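Local atomic coordinates of tryptophan halogenase superfamily (Brevundimonas sp. BAL3, PDB entry 6FRL), a protein that probably halogenates aromatic substrates using reduced flavin, with a preference for bromination over chlorination. Residues 9-14 with 367-372; 92-97 with 403-408; 331-336 with 377-382. All coordinates share one frame; numbering follows the deposited sequence.

Contact 1: 9-14 with 367-372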
loop_
_atom_site.group_PDB
_atom_site.type_symbol
_atom_site.label_atom_id
_atom_site.label_comp_id
_atom_site.label_asym_id
_atom_site.label_seq_id
_atom_site.Cartn_x
_atom_site.Cartn_y
_atom_site.Cartn_z
ATOM N N PRO B 9 -29.038 -17.162 2.751
ATOM C CA PRO B 9 -27.786 -17.879 2.462
ATOM C C PRO B 9 -26.711 -17.810 3.592
ATOM O O PRO B 9 -25.782 -18.570 3.569
ATOM C CB PRO B 9 -27.305 -17.244 1.158
ATOM C CG PRO B 9 -28.044 -15.950 1.037
ATOM C CD PRO B 9 -29.065 -15.836 2.110
ATOM N N ARG B 10 -26.834 -16.866 4.524
ATOM C CA ARG B 10 -26.165 -16.841 5.838
ATOM C C ARG B 10 -25.475 -18.142 6.317
ATOM O O ARG B 10 -26.116 -19.198 6.416
ATOM C CB ARG B 10 -27.227 -16.432 6.895
ATOM C CG ARG B 10 -26.697 -15.773 8.154
ATOM C CD ARG B 10 -27.801 -15.553 9.213
ATOM N NE ARG B 10 -28.777 -14.505 8.883
ATOM C CZ ARG B 10 -28.512 -13.196 8.809
ATOM N NH1 ARG B 10 -27.284 -12.718 9.030
ATOM N NH2 ARG B 10 -29.486 -12.336 8.502
ATOM N N ILE B 11 -24.176 -18.054 6.631
ATOM C CA ILE B 11 -23.467 -19.138 7.368
ATOM C C ILE B 11 -24.094 -19.274 8.780
ATOM O O ILE B 11 -24.207 -18.284 9.522
ATOM C CB ILE B 11 -21.924 -18.872 7.521
ATOM C CG1 ILE B 11 -21.213 -18.720 6.164
ATOM C CG2 ILE B 11 -21.240 -19.972 8.329
ATOM C CD1 ILE B 11 -21.097 -19.991 5.357
ATOM N N ARG B 12 -24.507 -20.480 9.135
ATOM C CA ARG B 12 -25.137 -20.747 10.444
ATOM C C ARG B 12 -24.200 -21.367 11.480
ATOM O O ARG B 12 -24.515 -21.386 12.659
ATOM C CB ARG B 12 -26.352 -21.685 10.246
ATOM C CG ARG B 12 -27.394 -21.160 9.251
ATOM C CD ARG B 12 -28.240 -22.270 8.686
ATOM N NE ARG B 12 -27.461 -23.233 7.897
ATOM C CZ ARG B 12 -27.962 -24.327 7.319
ATOM N NH1 ARG B 12 -29.270 -24.615 7.401
ATOM N NH2 ARG B 12 -27.164 -25.140 6.639
ATOM N N SER B 13 -23.077 -21.913 11.041
ATOM C CA SER B 13 -22.225 -22.679 11.919
ATOM C C SER B 13 -20.790 -22.742 11.380
ATOM O O SER B 13 -20.574 -22.726 10.145
ATOM C CB SER B 13 -22.775 -24.089 12.079
ATOM O OG SER B 13 -22.905 -24.758 10.818
ATOM N N VAL B 14 -19.829 -22.807 12.308
ATOM C CA VAL B 14 -18.413 -22.850 11.976
ATOM C C VAL B 14 -17.762 -23.929 12.822
ATOM O O VAL B 14 -17.924 -23.948 14.065
ATOM C CB VAL B 14 -17.696 -21.512 12.239
ATOM C CG1 VAL B 14 -16.190 -21.627 11.915
ATOM C CG2 VAL B 14 -18.354 -20.394 11.439
ATOM N N ALA B 367 -12.535 -10.190 6.747
ATOM C CA ALA B 367 -12.740 -9.211 5.643
ATOM C C ALA B 367 -13.469 -9.813 4.401
ATOM O O ALA B 367 -14.179 -9.105 3.679
ATOM C CB ALA B 367 -11.394 -8.579 5.244
ATOM N N LEU B 368 -13.278 -11.114 4.175
ATOM C CA LEU B 368 -13.881 -11.827 3.050
ATOM C C LEU B 368 -14.834 -12.916 3.517
ATOM O O LEU B 368 -15.092 -13.848 2.757
ATOM C CB LEU B 368 -12.788 -12.428 2.135
ATOM C CG LEU B 368 -11.779 -11.451 1.525
ATOM C CD1 LEU B 368 -10.575 -12.168 0.926
ATOM C CD2 LEU B 368 -12.433 -10.577 0.466
ATOM N N PHE B 369 -15.387 -12.809 4.732
ATOM C CA PHE B 369 -16.303 -13.859 5.261
ATOM C C PHE B 369 -17.406 -14.192 4.268
ATOM O O PHE B 369 -18.048 -13.293 3.739
ATOM C CB PHE B 369 -16.933 -13.516 6.628
ATOM C CG PHE B 369 -17.346 -14.735 7.427
ATOM C CD1 PHE B 369 -16.422 -15.420 8.182
ATOM C CD2 PHE B 369 -18.663 -15.184 7.424
ATOM C CE1 PHE B 369 -16.783 -16.537 8.921
ATOM C CE2 PHE B 369 -19.037 -16.299 8.148
ATOM C CZ PHE B 369 -18.102 -16.990 8.890
ATOM N N PRO B 370 -17.594 -15.473 3.993
ATOM C CA PRO B 370 -18.508 -15.850 2.931
ATOM C C PRO B 370 -19.948 -16.085 3.415
ATOM O O PRO B 370 -20.217 -16.058 4.616
ATOM C CB PRO B 370 -17.917 -17.195 2.475
ATOM C CG PRO B 370 -17.475 -17.825 3.763
ATOM C CD PRO B 370 -16.982 -16.665 4.626
ATOM N N ASP B 371 -20.844 -16.304 2.452
ATOM C CA ASP B 371 -22.104 -16.990 2.671
ATOM C C ASP B 371 -22.058 -18.419 2.041
ATOM O O ASP B 371 -21.002 -18.883 1.549
ATOM C CB ASP B 371 -23.300 -16.149 2.201
ATOM C CG ASP B 371 -23.416 -16.036 0.690
ATOM O OD1 ASP B 371 -22.829 -16.857 -0.093
ATOM O OD2 ASP B 371 -24.099 -15.084 0.290
ATOM N N ARG B 372 -23.198 -19.119 2.097
ATOM C CA ARG B 372 -23.265 -20.532 1.761
ATOM C C ARG B 372 -23.170 -20.837 0.285
ATOM O O ARG B 372 -23.016 -22.010 -0.058
ATOM C CB ARG B 372 -24.515 -21.165 2.348
ATOM C CG ARG B 372 -24.437 -21.301 3.870
ATOM C CD ARG B 372 -25.786 -21.613 4.469
ATOM N NE ARG B 372 -26.368 -22.784 3.859
ATOM C CZ ARG B 372 -27.635 -23.167 4.005
ATOM N NH1 ARG B 372 -28.473 -22.483 4.758
ATOM N NH2 ARG B 372 -28.070 -24.260 3.391
HETATM O O HOH W 1 -22.799 -15.732 6.001
#
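Arg12 and Arg372 stack guanidinium on guanidinium: the planes are only 6° apart and the group centres 3.5 Å apart, with Arg372 NH1 over the middle of the Arg12 group. Two like charges lie face to face here, a pairing that Asp218 probably eases, since its carboxylate forms a salt bridge with Arg12 NE. Both chains bend at chi3, near -64° in Arg12 and 55° in Arg372, which turns the flat ends onto each other. An alanine in place of Arg372 would remove one layer of this stack and is likely to leave one face of the Arg12 guanidinium without its cover, held mainly by Asp218.

Two polar links join the backbones. Arg372 N donates to Pro9 O at 3.0 Å, reaching it from above the carbonyl plane, and a water bridges Ile11 N, from which it accepts, to Pro370 O, to which it donates. These links tie the lead-in to strand 13-17, a central parallel strand of the Rossmann-type sheet, to the loop between helices 354-367 and 376-402.

Apolar contacts fill the inner side. Ile11 CG1 lies 3.8 Å from Phe369 CE2, CD1 of the same isoleucine reaches Arg372 CG at 3.9 Å, and Val14 CG2 meets the rim of the Phe369 ring near its plane, 4.3 Å from CZ. Next to these, Phe369 O accepts a hydrogen bond from Arg434 of the second subunit.

Contact 2: 92-97 with 403-408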
loop_
_atom_site.group_PDB
_atom_site.type_symbol
_atom_site.label_atom_id
_atom_site.label_comp_id
_atom_site.label_asym_id
_atom_site.label_seq_id
_atom_site.Cartn_x
_atom_site.Cartn_y
_atom_site.Cartn_z
ATOM N N ASP B 92 26.879 -13.612 14.722
ATOM C CA ASP B 92 27.824 -14.424 13.933
ATOM C C ASP B 92 27.373 -14.759 12.493
ATOM O O ASP B 92 27.881 -15.729 11.937
ATOM C CB ASP B 92 28.241 -15.729 14.675
ATOM C CG ASP B 92 28.780 -15.475 16.091
ATOM O OD1 ASP B 92 29.330 -14.388 16.418
ATOM O OD2 ASP B 92 28.663 -16.386 16.905
ATOM N N TRP B 93 26.468 -13.979 11.879
ATOM C CA TRP B 93 26.057 -14.239 10.465
ATOM C C TRP B 93 27.073 -13.687 9.452
ATOM O O TRP B 93 27.086 -14.097 8.285
ATOM C CB TRP B 93 24.629 -13.715 10.155
ATOM C CG TRP B 93 23.548 -14.516 10.818
ATOM C CD1 TRP B 93 23.306 -14.611 12.170
ATOM C CD2 TRP B 93 22.593 -15.382 10.180
ATOM N NE1 TRP B 93 22.253 -15.478 12.401
ATOM C CE2 TRP B 93 21.807 -15.965 11.202
ATOM C CE3 TRP B 93 22.328 -15.726 8.851
ATOM C CZ2 TRP B 93 20.777 -16.857 10.926
ATOM C CZ3 TRP B 93 21.288 -16.609 8.583
ATOM C CH2 TRP B 93 20.530 -17.162 9.607
ATOM N N SER B 94 27.892 -12.741 9.907
ATOM C CA SER B 94 28.917 -12.111 9.071
ATOM C C SER B 94 30.361 -12.569 9.405
ATOM O O SER B 94 31.311 -12.071 8.812
ATOM C CB SER B 94 28.789 -10.579 9.161
ATOM O OG SER B 94 27.711 -10.105 8.376
ATOM N N GLY B 95 30.506 -13.548 10.304
ATOM C CA GLY B 95 31.777 -13.971 10.861
ATOM C C GLY B 95 31.793 -13.783 12.375
ATOM O O GLY B 95 31.030 -12.962 12.895
ATOM N N PRO B 96 32.648 -14.548 13.091
ATOM C CA PRO B 96 32.854 -14.436 14.534
ATOM C C PRO B 96 32.814 -13.018 15.120
ATOM O O PRO B 96 33.561 -12.136 14.674
ATOM C CB PRO B 96 34.246 -15.047 14.707
ATOM C CG PRO B 96 34.251 -16.168 13.722
ATOM C CD PRO B 96 33.305 -15.778 12.596
ATOM N N GLY B 97 31.921 -12.822 16.097
ATOM C CA GLY B 97 31.738 -11.541 16.759
ATOM C C GLY B 97 30.735 -10.587 16.113
ATOM O O GLY B 97 30.389 -9.560 16.740
ATOM N N LEU B 403 22.985 -13.095 1.968
ATOM C CA LEU B 403 23.965 -12.036 2.264
ATOM C C LEU B 403 24.990 -12.368 3.369
ATOM O O LEU B 403 25.806 -11.504 3.784
ATOM C CB LEU B 403 23.223 -10.759 2.667
ATOM C CG LEU B 403 22.186 -10.204 1.688
ATOM C CD1 LEU B 403 21.600 -8.928 2.247
ATOM C CD2 LEU B 403 22.822 -9.937 0.335
ATOM N N ASN B 404 24.985 -13.608 3.840
ATOM C CA ASN B 404 25.907 -13.988 4.901
ATOM C C ASN B 404 27.366 -13.803 4.423
ATOM O O ASN B 404 27.635 -13.866 3.228
ATOM C CB ASN B 404 25.605 -15.407 5.385
ATOM C CG ASN B 404 26.396 -16.456 4.643
ATOM O OD1 ASN B 404 27.555 -16.710 4.982
ATOM N ND2 ASN B 404 25.770 -17.102 3.658
ATOM N N ARG B 405 28.270 -13.545 5.356
ATOM C CA ARG B 405 29.704 -13.380 5.071
ATOM C C ARG B 405 30.607 -14.428 5.807
ATOM O O ARG B 405 31.784 -14.192 6.092
ATOM C CB ARG B 405 30.138 -11.947 5.421
ATOM C CG ARG B 405 29.587 -10.870 4.509
ATOM C CD ARG B 405 30.527 -9.654 4.572
ATOM N NE ARG B 405 29.962 -8.439 3.966
ATOM C CZ ARG B 405 30.537 -7.668 3.031
ATOM N NH1 ARG B 405 31.751 -7.946 2.538
ATOM N NH2 ARG B 405 29.893 -6.599 2.572
ATOM N N ARG B 406 30.052 -15.600 6.083
ATOM C CA ARG B 406 30.778 -16.632 6.800
ATOM C C ARG B 406 31.624 -17.408 5.803
ATOM O O ARG B 406 31.126 -17.791 4.750
ATOM C CB ARG B 406 29.800 -17.558 7.536
ATOM C CG ARG B 406 29.214 -16.965 8.814
ATOM C CD ARG B 406 28.252 -17.925 9.472
ATOM N NE ARG B 406 28.896 -19.140 9.996
ATOM C CZ ARG B 406 29.245 -19.350 11.264
ATOM N NH1 ARG B 406 29.046 -18.440 12.215
ATOM N NH2 ARG B 406 29.839 -20.491 11.588
ATOM N N THR B 407 32.897 -17.632 6.127
ATOM C CA THR B 407 33.823 -18.369 5.235
ATOM C C THR B 407 34.038 -19.836 5.691
ATOM O O THR B 407 34.497 -20.654 4.905
ATOM C CB THR B 407 35.192 -17.620 5.087
ATOM O OG1 THR B 407 36.105 -18.020 6.122
ATOM C CG2 THR B 407 35.023 -16.087 5.147
ATOM N N ASP B 408 33.653 -20.167 6.926
ATOM C CA ASP B 408 34.032 -21.436 7.594
ATOM C C ASP B 408 33.440 -22.791 7.090
ATOM O O ASP B 408 34.007 -23.819 7.433
ATOM C CB ASP B 408 33.765 -21.329 9.109
ATOM C CG ASP B 408 32.268 -21.136 9.434
ATOM O OD1 ASP B 408 31.496 -22.133 9.509
ATOM O OD2 ASP B 408 31.868 -19.963 9.590
#
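The turn between strands 87-91 and 99-103, at the border of the mixed seven-stranded sheet, meets the loop that follows helix 376-402, and two successive carbonyls of the turn receive the bonds between them. Asp92 O accepts from Arg406 NH1 at 3.0 Å. This bond is nearly straight (168° at the hydrogen), and the oxygen lies in the guanidinium plane, at its edge. Trp93 O accepts from Arg405 N at 3.2 Å.

The Arg406 chain runs alongside the turn, its CG 3.6 Å from Trp93 O, then bends at chi3 (67°) to bring NH1 round to Asp92 O. Its other terminal nitrogen, NH2, forms a salt bridge with Asp408 OD2 at 2.9 Å, so separate partners hold the two ends of the guanidinium and limit its rotation. Arg405 contributes mainly its base: CB packs 3.6 Å from Ser94 O, while the extended chain leads away from the turn.

The Trp93 side chain leaves its backbone away from 403-408, and its indole meets the ring of Trp412 edge-to-face; across this contact Trp93 acts through its carbonyl O.

Within the loop, Asn404 OD1 accepts from Arg406 N at 2.9 Å. A side-chain oxygen bonded to the backbone N two residues on closes an Asx turn, here just beyond the end of a long helix.

Contact 3: 331-336 with 377-382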
loop_
_atom_site.group_PDB
_atom_site.type_symbol
_atom_site.label_atom_id
_atom_site.label_comp_id
_atom_site.label_asym_id
_atom_site.label_seq_id
_atom_site.Cartn_x
_atom_site.Cartn_y
_atom_site.Cartn_z
ATOM N N GLN B 331 -3.713 -23.778 -2.593
ATOM C CA GLN B 331 -4.760 -22.813 -2.339
ATOM C C GLN B 331 -5.120 -22.979 -0.864
ATOM O O GLN B 331 -5.295 -24.077 -0.395
ATOM C CB GLN B 331 -5.928 -22.971 -3.331
ATOM C CG GLN B 331 -7.008 -23.995 -3.056
ATOM C CD GLN B 331 -7.963 -24.132 -4.264
ATOM O OE1 GLN B 331 -7.548 -24.666 -5.285
ATOM N NE2 GLN B 331 -9.219 -23.639 -4.157
ATOM N N ALA B 332 -5.159 -21.896 -0.112
ATOM C CA ALA B 332 -5.406 -22.000 1.318
ATOM C C ALA B 332 -6.888 -22.202 1.625
ATOM O O ALA B 332 -7.226 -22.700 2.704
ATOM C CB ALA B 332 -4.854 -20.781 2.078
ATOM N N TRP B 333 -7.740 -21.805 0.683
ATOM C CA TRP B 333 -9.195 -21.973 0.746
ATOM C C TRP B 333 -9.686 -22.773 -0.479
ATOM O O TRP B 333 -9.472 -22.368 -1.647
ATOM C CB TRP B 333 -9.871 -20.603 0.755
ATOM C CG TRP B 333 -11.359 -20.527 0.996
ATOM C CD1 TRP B 333 -12.298 -21.505 0.817
ATOM C CD2 TRP B 333 -12.079 -19.370 1.398
ATOM N NE1 TRP B 333 -13.552 -21.038 1.092
ATOM C CE2 TRP B 333 -13.457 -19.728 1.457
ATOM C CE3 TRP B 333 -11.702 -18.065 1.707
ATOM C CZ2 TRP B 333 -14.452 -18.824 1.811
ATOM C CZ3 TRP B 333 -12.681 -17.155 2.078
ATOM C CH2 TRP B 333 -14.052 -17.541 2.130
ATOM N N ALA B 334 -10.328 -23.913 -0.202
ATOM C CA ALA B 334 -10.981 -24.714 -1.231
ATOM C C ALA B 334 -12.391 -25.078 -0.762
ATOM O O ALA B 334 -12.591 -25.444 0.383
ATOM C CB ALA B 334 -10.171 -25.970 -1.502
ATOM N N LYS B 335 -13.354 -24.986 -1.661
ATOM C CA LYS B 335 -14.752 -25.280 -1.359
ATOM C C LYS B 335 -15.233 -24.504 -0.118
ATOM O O LYS B 335 -15.317 -23.277 -0.181
ATOM C CB LYS B 335 -14.993 -26.795 -1.337
ATOM C CG LYS B 335 -14.890 -27.402 -2.742
ATOM C CD LYS B 335 -14.779 -28.908 -2.765
ATOM C CE LYS B 335 -14.361 -29.422 -4.147
ATOM N NZ LYS B 335 -15.400 -29.074 -5.159
ATOM N N ASN B 336 -15.524 -25.189 0.987
ATOM C CA ASN B 336 -15.944 -24.535 2.240
ATOM C C ASN B 336 -14.980 -24.841 3.384
ATOM O O ASN B 336 -15.374 -24.909 4.560
ATOM C CB ASN B 336 -17.392 -24.941 2.595
ATOM C CG ASN B 336 -17.546 -26.413 2.918
ATOM O OD1 ASN B 336 -16.813 -27.275 2.408
ATOM N ND2 ASN B 336 -18.503 -26.715 3.786
ATOM N N PRO B 377 -15.204 -15.589 -6.663
ATOM C CA PRO B 377 -14.275 -14.423 -6.526
ATOM C C PRO B 377 -13.712 -14.194 -5.099
ATOM O O PRO B 377 -12.578 -13.727 -4.926
ATOM C CB PRO B 377 -15.134 -13.251 -6.983
ATOM C CG PRO B 377 -16.208 -13.862 -7.864
ATOM C CD PRO B 377 -16.490 -15.206 -7.294
ATOM N N ILE B 378 -14.497 -14.548 -4.088
ATOM C CA ILE B 378 -14.050 -14.466 -2.708
ATOM C C ILE B 378 -12.921 -15.444 -2.458
ATOM O O ILE B 378 -11.892 -15.088 -1.883
ATOM C CB ILE B 378 -15.208 -14.750 -1.717
ATOM C CG1 ILE B 378 -16.291 -13.670 -1.856
ATOM C CG2 ILE B 378 -14.683 -14.753 -0.284
ATOM C CD1 ILE B 378 -17.514 -13.908 -1.003
ATOM N N LEU B 379 -13.110 -16.690 -2.865
ATOM C CA LEU B 379 -12.025 -17.670 -2.727
ATOM C C LEU B 379 -10.767 -17.178 -3.475
ATOM O O LEU B 379 -9.652 -17.206 -2.928
ATOM C CB LEU B 379 -12.436 -19.044 -3.233
ATOM C CG LEU B 379 -13.229 -19.892 -2.238
ATOM C CD1 LEU B 379 -14.561 -19.265 -1.877
ATOM C CD2 LEU B 379 -13.468 -21.281 -2.842
ATOM N N ASP B 380 -10.955 -16.708 -4.710
ATOM C CA ASP B 380 -9.821 -16.325 -5.558
ATOM C C ASP B 380 -9.002 -15.202 -4.927
ATOM O O ASP B 380 -7.785 -15.308 -4.857
ATOM C CB ASP B 380 -10.271 -15.936 -6.969
ATOM C CG ASP B 380 -10.717 -17.139 -7.813
ATOM O OD1 ASP B 380 -10.567 -18.330 -7.416
ATOM O OD2 ASP B 380 -11.237 -16.878 -8.899
ATOM N N GLU B 381 -9.664 -14.152 -4.458
ATOM C CA GLU B 381 -8.977 -13.067 -3.756
ATOM C C GLU B 381 -8.252 -13.547 -2.484
ATOM O O GLU B 381 -7.107 -13.218 -2.287
ATOM C CB GLU B 381 -9.965 -11.929 -3.419
ATOM C CG GLU B 381 -9.360 -10.685 -2.757
ATOM C CD GLU B 381 -8.320 -9.951 -3.621
ATOM O OE1 GLU B 381 -7.553 -9.159 -3.012
ATOM O OE2 GLU B 381 -8.224 -10.216 -4.864
ATOM N N PHE B 382 -8.926 -14.323 -1.632
ATOM C CA PHE B 382 -8.307 -14.886 -0.417
ATOM C C PHE B 382 -7.085 -15.701 -0.794
ATOM O O PHE B 382 -6.029 -15.548 -0.192
ATOM C CB PHE B 382 -9.305 -15.745 0.370
ATOM C CG PHE B 382 -8.794 -16.246 1.713
ATOM C CD1 PHE B 382 -7.909 -17.321 1.798
ATOM C CD2 PHE B 382 -9.262 -15.697 2.899
ATOM C CE1 PHE B 382 -7.461 -17.782 3.036
ATOM C CE2 PHE B 382 -8.815 -16.165 4.142
ATOM C CZ PHE B 382 -7.915 -17.207 4.209
#
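The indole of Trp333 carries Leu379 on one face and meets Phe382 at its edge. Leu379 CG sits 3.5 Å from the centroid of the five-membered ring and only 8° off the ring normal, a CH-pi contact, while CD1 of the same leucine lies over the rim, 3.5 Å from Trp333 CE2. At the six-membered end the geometry is T-shaped: planes 84° apart and centroids at 5.2 Å, with the edge of Trp333 directed at the face of Phe382. The closest pair there is Trp333 CE3 to Phe382 CG. Ala332 CB lies near the plane of the phenyl ring, at its edge, 4.1 Å from CE1. Ile378 CG2 comes obliquely to the indole, 3.7 Å from CH2.

Both aromatic groups have CG anti to the backbone N, and both leave their backbones toward the opposite segment. No hydrogen bond crosses between the two segments; several polar groups of 331-336 have partners within the segment or nearby. Trp333 NE1 donates to Lys335 O at 3.1 Å, tilted from the ring plane, which helps to hold the indole's rotation from within its own segment. Gln331 NE2 donates to Trp333 O at 2.8 Å, and Asn383, one residue beyond 377-382 in the helix, accepts from the backbone N of Trp333 through OD1.

Ile378, Leu379 and Phe382 lie on one side of helix 376-402 and face border strand 333-334, and Trp333 and Phe382 both touch Val338 of strand 337-339: alpha/beta layer packing, the start of a long helix against the border of a mixed sheet.

In the fold
Contacts 1 and 3 are neighbours, their centres 13 Å apart, and both reach the six-stranded sheet, contact 1 through strand 13-17 and contact 3 through strand 333-334. They touch where Pro370 and Leu368 pack on Trp333, Ile378 and Phe382, and both meet the second subunit. Contact 2 lies across the centre of the chain, about 51 Å from contact 1 and 42 Å from contact 3 between centres, beside the seven-stranded sheet. Along the chain contact 3 is nested inside contact 2, while contact 1 crosses both. Helix 376-402 spans this distance: contact 3 uses its beginning and contact 2 the loop after its end, joining the sheet region at the subunit interface to that of the second sheet.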